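Nonsense-mediated mRNA decay protein 2 (Saccharomyces cerevisiae, PDB 4LUN) takes part in the nonsense-mediated decay of mRNAs carrying premature stop codons, and is represented here by its N-terminal MIF4G domain. Local coordinates at residues R15-E20 with R103-F108; Y193-G198 with I243-A248. One frame throughout, in Å; residues are numbered along the deposited sequence.

In the fold
The two contacts lie on opposite sides of the centre of this elongated chain of helices and loops, with their own centres about 40 Å apart, and they share no helix. Both are partly buried, but they join different elements. Interaction 1 brings the end of helix 3-17 against the bend between helices 87-104 and 106-116, where main-chain groups at a helix end and a helix junction come together and an asparagine amide, an indole and a glycine do the touching. Interaction 2 sets the loop between helices 182-190 and 201-210 against the first half of the long helix 231-271, whose backbone is already bonded within the helix; there an aromatic ring meets small residues, and the contact is essentially van der Waals.

Interaction 1: residues R15-E20 with R103-F108; sequences RAWNGE and RFNGRF
Asn-105 reaches from the bend between two helices to the last turn of helix 3-17, where its amide end packs against the carbonyl of Ala-16 and beside the indole of Trp-17. The side chain is extended, with CG anti to the backbone N (chi1 -178°), and this carries CG to 3.1 Å from Ala-16 O. Which amide atom faces that oxygen is doubtful in the model. The indole crosses the amide at nearly a right angle, their planes 84° apart. Further along the ring, Trp-17 CZ3 lies 3.7 Å from Gly-106 CA; having no side chain, the glycine lets the six-membered ring come close to the main chain. Ala-16 suits its position for a similar reason: its small CB points toward the bend, and its CA is 5.6 Å from that of Asn-105.

Helix 3-17 ends here in a Schellman motif. Gly-19, with positive phi, gives its N-H to Ala-16 O at an N to O distance of 3.0 Å, and Glu-20 N bonds back to Arg-15 O. Ala-16 O therefore has a backbone donor as well as the Asn-105 amide beside it. Arg-15 and Glu-20 form a salt bridge across the same turn, modelled unusually short, so its exact geometry is doubtful. Asn-105 also has positive phi and stands at the N-cap position of the next helix, its side chain directed at the end of helix 3-17, while its main-chain O accepts the N-H of Phe-108.

Outside the two segments, Trp-17 NE1 is hydrogen-bonded to Val-155 O, and the ring makes a cation-pi contact with Arg-157. Helix 3-17 thus packs by its C-terminal turn on the junction of helices 87-104 and 106-116, with His-101 of helix 87-104 touching both Ala-16 and Trp-17.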
loop_
_atom_site.group_PDB
_atom_site.type_symbol
_atom_site.label_atom_id
_atom_site.label_comp_id
_atom_site.label_asym_id
_atom_site.label_seq_id
_atom_site.Cartn_x
_atom_site.Cartn_y
_atom_site.Cartn_z
ATOM N N ARG A 15 12.879 16.925 11.495
ATOM C CA ARG A 15 14.139 17.497 11.972
ATOM C C ARG A 15 15.336 16.646 11.560
ATOM O O ARG A 15 16.371 17.175 11.152
ATOM C CB ARG A 15 14.100 17.706 13.488
ATOM C CG ARG A 15 13.134 18.807 13.900
ATOM C CD ARG A 15 13.532 19.449 15.209
ATOM N NE ARG A 15 13.241 18.605 16.361
ATOM C CZ ARG A 15 14.125 18.295 17.303
ATOM N NH1 ARG A 15 15.368 18.753 17.228
ATOM N NH2 ARG A 15 13.766 17.523 18.319
ATOM N N ALA A 16 15.192 15.323 11.637
ATOM C CA ALA A 16 16.257 14.428 11.200
ATOM C C ALA A 16 16.541 14.574 9.706
ATOM O O ALA A 16 17.703 14.587 9.298
ATOM C CB ALA A 16 15.939 12.972 11.556
ATOM N N TRP A 17 15.490 14.695 8.894
ATOM C CA TRP A 17 15.683 14.937 7.473
ATOM C C TRP A 17 16.418 16.259 7.282
ATOM O O TRP A 17 17.165 16.426 6.323
ATOM C CB TRP A 17 14.357 14.959 6.712
ATOM C CG TRP A 17 13.929 13.616 6.152
ATOM C CD1 TRP A 17 12.763 12.956 6.416
ATOM C CD2 TRP A 17 14.651 12.797 5.211
ATOM N NE1 TRP A 17 12.722 11.774 5.717
ATOM C CE2 TRP A 17 13.855 11.654 4.973
ATOM C CE3 TRP A 17 15.885 12.918 4.564
ATOM C CZ2 TRP A 17 14.268 10.631 4.104
ATOM C CZ3 TRP A 17 16.288 11.898 3.703
ATOM C CH2 TRP A 17 15.480 10.770 3.484
ATOM N N ASN A 18 16.190 17.192 8.203
ATOM C CA ASN A 18 16.771 18.529 8.106
ATOM C C ASN A 18 18.207 18.577 8.627
ATOM O O ASN A 18 18.831 19.641 8.667
ATOM C CB ASN A 18 15.894 19.554 8.833
ATOM C CG ASN A 18 14.655 19.933 8.040
ATOM O OD1 ASN A 18 14.614 19.784 6.815
ATOM N ND2 ASN A 18 13.638 20.435 8.736
ATOM N N GLY A 19 18.722 17.420 9.032
ATOM C CA GLY A 19 20.119 17.286 9.392
ATOM C C GLY A 19 20.400 17.367 10.878
ATOM O O GLY A 19 21.557 17.359 11.297
ATOM N N GLU A 20 19.352 17.450 11.688
ATOM C CA GLU A 20 19.554 17.512 13.125
ATOM C C GLU A 20 19.840 16.134 13.695
ATOM O O GLU A 20 19.448 15.119 13.121
ATOM C CB GLU A 20 18.333 18.085 13.826
ATOM C CG GLU A 20 17.870 19.418 13.304
ATOM C CD GLU A 20 16.842 20.038 14.220
ATOM O OE1 GLU A 20 16.091 20.927 13.766
ATOM O OE2 GLU A 20 16.790 19.628 15.399
ATOM N N ARG A 103 18.377 8.332 14.098
ATOM C CA ARG A 103 19.801 8.102 14.356
ATOM C C ARG A 103 20.658 8.404 13.129
ATOM O O ARG A 103 21.718 9.035 13.240
ATOM C CB ARG A 103 20.052 6.655 14.794
ATOM C CG ARG A 103 19.904 6.372 16.287
ATOM C CD ARG A 103 21.083 6.901 17.115
ATOM N NE ARG A 103 22.395 6.569 16.549
ATOM C CZ ARG A 103 23.118 5.498 16.875
ATOM N NH1 ARG A 103 22.670 4.625 17.771
ATOM N NH2 ARG A 103 24.298 5.296 16.297
ATOM N N PHE A 104 20.199 7.963 11.959
ATOM C CA PHE A 104 21.035 8.001 10.756
ATOM C C PHE A 104 20.572 8.902 9.606
ATOM O O PHE A 104 21.322 9.101 8.650
ATOM C CB PHE A 104 21.276 6.583 10.231
ATOM C CG PHE A 104 21.785 5.634 11.279
ATOM C CD1 PHE A 104 23.060 5.783 11.808
ATOM C CD2 PHE A 104 20.986 4.600 11.750
ATOM C CE1 PHE A 104 23.527 4.917 12.783
ATOM C CE2 PHE A 104 21.449 3.735 12.726
ATOM C CZ PHE A 104 22.721 3.893 13.241
ATOM N N ASN A 105 19.357 9.445 9.681
ATOM C CA ASN A 105 18.817 10.231 8.563
ATOM C C ASN A 105 18.919 9.502 7.210
ATOM O O ASN A 105 18.727 8.296 7.128
ATOM C CB ASN A 105 19.482 11.620 8.497
ATOM C CG ASN A 105 18.921 12.504 7.391
ATOM O OD1 ASN A 105 17.712 12.700 7.289
ATOM N ND2 ASN A 105 19.798 12.972 6.504
ATOM N N GLY A 106 19.284 10.254 6.176
ATOM C CA GLY A 106 19.142 9.875 4.792
ATOM C C GLY A 106 20.047 8.751 4.380
ATOM O O GLY A 106 19.683 7.976 3.512
ATOM N N ARG A 107 21.224 8.639 4.996
ATOM C CA ARG A 107 22.101 7.529 4.638
ATOM C C ARG A 107 21.483 6.171 5.000
ATOM O O ARG A 107 21.880 5.153 4.448
ATOM C CB ARG A 107 23.515 7.699 5.214
ATOM C CG ARG A 107 23.592 7.788 6.720
ATOM C CD ARG A 107 24.998 8.201 7.166
ATOM N NE ARG A 107 25.184 7.984 8.598
ATOM C CZ ARG A 107 24.899 8.884 9.535
ATOM N NH1 ARG A 107 24.423 10.075 9.195
ATOM N NH2 ARG A 107 25.092 8.597 10.817
ATOM N N PHE A 108 20.497 6.165 5.901
ATOM C CA PHE A 108 19.694 4.966 6.153
ATOM C C PHE A 108 18.403 4.992 5.337
ATOM O O PHE A 108 18.082 4.035 4.637
ATOM C CB PHE A 108 19.355 4.832 7.640
ATOM C CG PHE A 108 18.225 3.874 7.933
ATOM C CD1 PHE A 108 18.448 2.509 7.988
ATOM C CD2 PHE A 108 16.939 4.346 8.171
ATOM C CE1 PHE A 108 17.413 1.630 8.261
ATOM C CE2 PHE A 108 15.898 3.473 8.448
ATOM C CZ PHE A 108 16.135 2.111 8.490
#

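Interaction 2: residues Y193-G198 with I243-A248; sequences YKFKLG and IDATFA
Phe-195 carries this contact within the helical, HEAT-repeat-type MIF4G domain, reaching from a short 3-10 turn (195-197) to Ala-245 and Thr-246 on helix 231-271. Its CB already points toward the helix, and with chi1 at 163° CG lies opposite the backbone N, which extends the ring outward with its far end leading. CD1 and CD2 stand back; the touching falls to the next three carbons. CE1 lies 3.9 Å from Thr-246 OG1, which sits at the ring edge, near its plane. CZ, the tip, packs 3.8 Å from Ala-245 CB, with Ala-245 C equally near; this is the apolar part of the contact. CE2 comes within 4.1 Å of Ala-245 O, again in the plane of the ring.

Alanine suits this spot because its single methyl lets the ring approach the helix backbone. Around the same ring, Phe-292 of helix 277-303 packs edge-to-face, and Phe-242, one turn before Thr-246, meets it with planes at about 75°. The loop is held to the helix further by Lys-196 O, hydrogen-bonded to Arg-249 NH2. Thr-246 suits a buried helical site since its hydroxyl, beside its own backbone N (chi1 -62°), is hydrogen-bonded to the main-chain O of Phe-242.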
loop_
_atom_site.group_PDB
_atom_site.type_symbol
_atom_site.label_atom_id
_atom_site.label_comp_id
_atom_site.label_asym_id
_atom_site.label_seq_id
_atom_site.Cartn_x
_atom_site.Cartn_y
_atom_site.Cartn_z
ATOM N N TYR A 193 -2.633 -2.891 -12.753
ATOM C CA TYR A 193 -2.153 -4.184 -13.226
ATOM C C TYR A 193 -3.354 -5.102 -13.424
ATOM O O TYR A 193 -4.030 -5.461 -12.458
ATOM C CB TYR A 193 -1.178 -4.811 -12.238
ATOM C CG TYR A 193 -0.716 -6.193 -12.657
ATOM C CD1 TYR A 193 0.125 -6.368 -13.757
ATOM C CD2 TYR A 193 -1.113 -7.319 -11.954
ATOM C CE1 TYR A 193 0.548 -7.640 -14.143
ATOM C CE2 TYR A 193 -0.702 -8.589 -12.333
ATOM C CZ TYR A 193 0.131 -8.743 -13.427
ATOM O OH TYR A 193 0.543 -10.024 -13.790
ATOM N N LYS A 194 -3.630 -5.453 -14.681
ATOM C CA LYS A 194 -4.754 -6.335 -15.019
ATOM C C LYS A 194 -6.067 -5.830 -14.422
ATOM O O LYS A 194 -6.827 -6.606 -13.850
ATOM C CB LYS A 194 -4.483 -7.775 -14.569
ATOM C CG LYS A 194 -3.247 -8.401 -15.203
ATOM C CD LYS A 194 -3.472 -8.669 -16.681
ATOM C CE LYS A 194 -4.724 -9.486 -16.899
ATOM N NZ LYS A 194 -4.748 -10.107 -18.255
ATOM N N PHE A 195 -6.302 -4.522 -14.540
ATOM C CA PHE A 195 -7.468 -3.890 -13.930
ATOM C C PHE A 195 -8.762 -4.599 -14.260
ATOM O O PHE A 195 -9.642 -4.711 -13.408
ATOM C CB PHE A 195 -7.586 -2.429 -14.355
ATOM C CG PHE A 195 -8.946 -1.836 -14.098
ATOM C CD1 PHE A 195 -9.278 -1.360 -12.837
ATOM C CD2 PHE A 195 -9.878 -1.718 -15.124
ATOM C CE1 PHE A 195 -10.532 -0.817 -12.593
ATOM C CE2 PHE A 195 -11.145 -1.166 -14.887
ATOM C CZ PHE A 195 -11.468 -0.717 -13.622
ATOM N N LYS A 196 -8.880 -5.085 -15.491
ATOM C CA LYS A 196 -10.153 -5.652 -15.931
ATOM C C LYS A 196 -10.581 -6.911 -15.177
ATOM O O LYS A 196 -11.768 -7.269 -15.213
ATOM C CB LYS A 196 -10.186 -5.839 -17.460
ATOM C CG LYS A 196 -10.267 -4.509 -18.206
ATOM C CD LYS A 196 -10.727 -4.680 -19.649
ATOM C CE LYS A 196 -9.767 -5.537 -20.459
ATOM N NZ LYS A 196 -10.247 -5.685 -21.871
ATOM N N LEU A 197 -9.635 -7.552 -14.473
ATOM C CA LEU A 197 -9.935 -8.743 -13.659
ATOM C C LEU A 197 -10.551 -8.400 -12.307
ATOM O O LEU A 197 -11.164 -9.260 -11.680
ATOM C CB LEU A 197 -8.719 -9.678 -13.502
ATOM C CG LEU A 197 -8.261 -10.331 -14.807
ATOM C CD1 LEU A 197 -7.104 -11.281 -14.535
ATOM C CD2 LEU A 197 -9.420 -11.063 -15.493
ATOM N N GLY A 198 -10.415 -7.150 -11.869
ATOM C CA GLY A 198 -11.102 -6.689 -10.667
ATOM C C GLY A 198 -10.361 -6.856 -9.349
ATOM O O GLY A 198 -10.845 -6.412 -8.307
ATOM N N ILE A 243 -13.022 5.202 -9.913
ATOM C CA ILE A 243 -14.417 4.863 -9.663
ATOM C C ILE A 243 -15.232 4.869 -10.960
ATOM O O ILE A 243 -16.054 3.978 -11.179
ATOM C CB ILE A 243 -15.032 5.791 -8.601
ATOM C CG1 ILE A 243 -14.421 5.503 -7.236
ATOM C CG2 ILE A 243 -16.550 5.594 -8.543
ATOM C CD1 ILE A 243 -14.819 6.525 -6.186
ATOM N N ASP A 244 -14.993 5.852 -11.830
ATOM C CA ASP A 244 -15.685 5.896 -13.119
ATOM C C ASP A 244 -15.414 4.598 -13.872
ATOM O O ASP A 244 -16.315 4.007 -14.463
ATOM C CB ASP A 244 -15.183 7.077 -13.967
ATOM C CG ASP A 244 -16.008 8.342 -13.782
ATOM O OD1 ASP A 244 -17.077 8.289 -13.138
ATOM O OD2 ASP A 244 -15.593 9.400 -14.309
ATOM N N ALA A 245 -14.159 4.169 -13.842
ATOM C CA ALA A 245 -13.729 2.963 -14.548
ATOM C C ALA A 245 -14.351 1.724 -13.946
ATOM O O ALA A 245 -14.776 0.820 -14.667
ATOM C CB ALA A 245 -12.215 2.848 -14.533
ATOM N N THR A 246 -14.388 1.682 -12.615
ATOM C CA THR A 246 -14.959 0.539 -11.902
ATOM C C THR A 246 -16.472 0.450 -12.137
ATOM O O THR A 246 -17.016 -0.635 -12.373
ATOM C CB THR A 246 -14.648 0.651 -10.395
ATOM O OG1 THR A 246 -13.228 0.619 -10.208
ATOM C CG2 THR A 246 -15.278 -0.497 -9.620
ATOM N N PHE A 247 -17.158 1.585 -12.061
ATOM C CA PHE A 247 -18.596 1.603 -12.348
ATOM C C PHE A 247 -18.867 1.135 -13.782
ATOM O O PHE A 247 -19.791 0.356 -14.017
ATOM C CB PHE A 247 -19.180 3.013 -12.154
ATOM C CG PHE A 247 -19.427 3.397 -10.710
ATOM C CD1 PHE A 247 -19.091 2.548 -9.664
ATOM C CD2 PHE A 247 -20.027 4.615 -10.411
ATOM C CE1 PHE A 247 -19.331 2.913 -8.341
ATOM C CE2 PHE A 247 -20.277 4.986 -9.096
ATOM C CZ PHE A 247 -19.927 4.133 -8.059
ATOM N N ALA A 248 -18.053 1.601 -14.726
ATOM C CA ALA A 248 -18.239 1.269 -16.143
ATOM C C ALA A 248 -18.057 -0.229 -16.395
ATOM O O ALA A 248 -18.846 -0.855 -17.118
ATOM C CB ALA A 248 -17.270 2.064 -17.011
#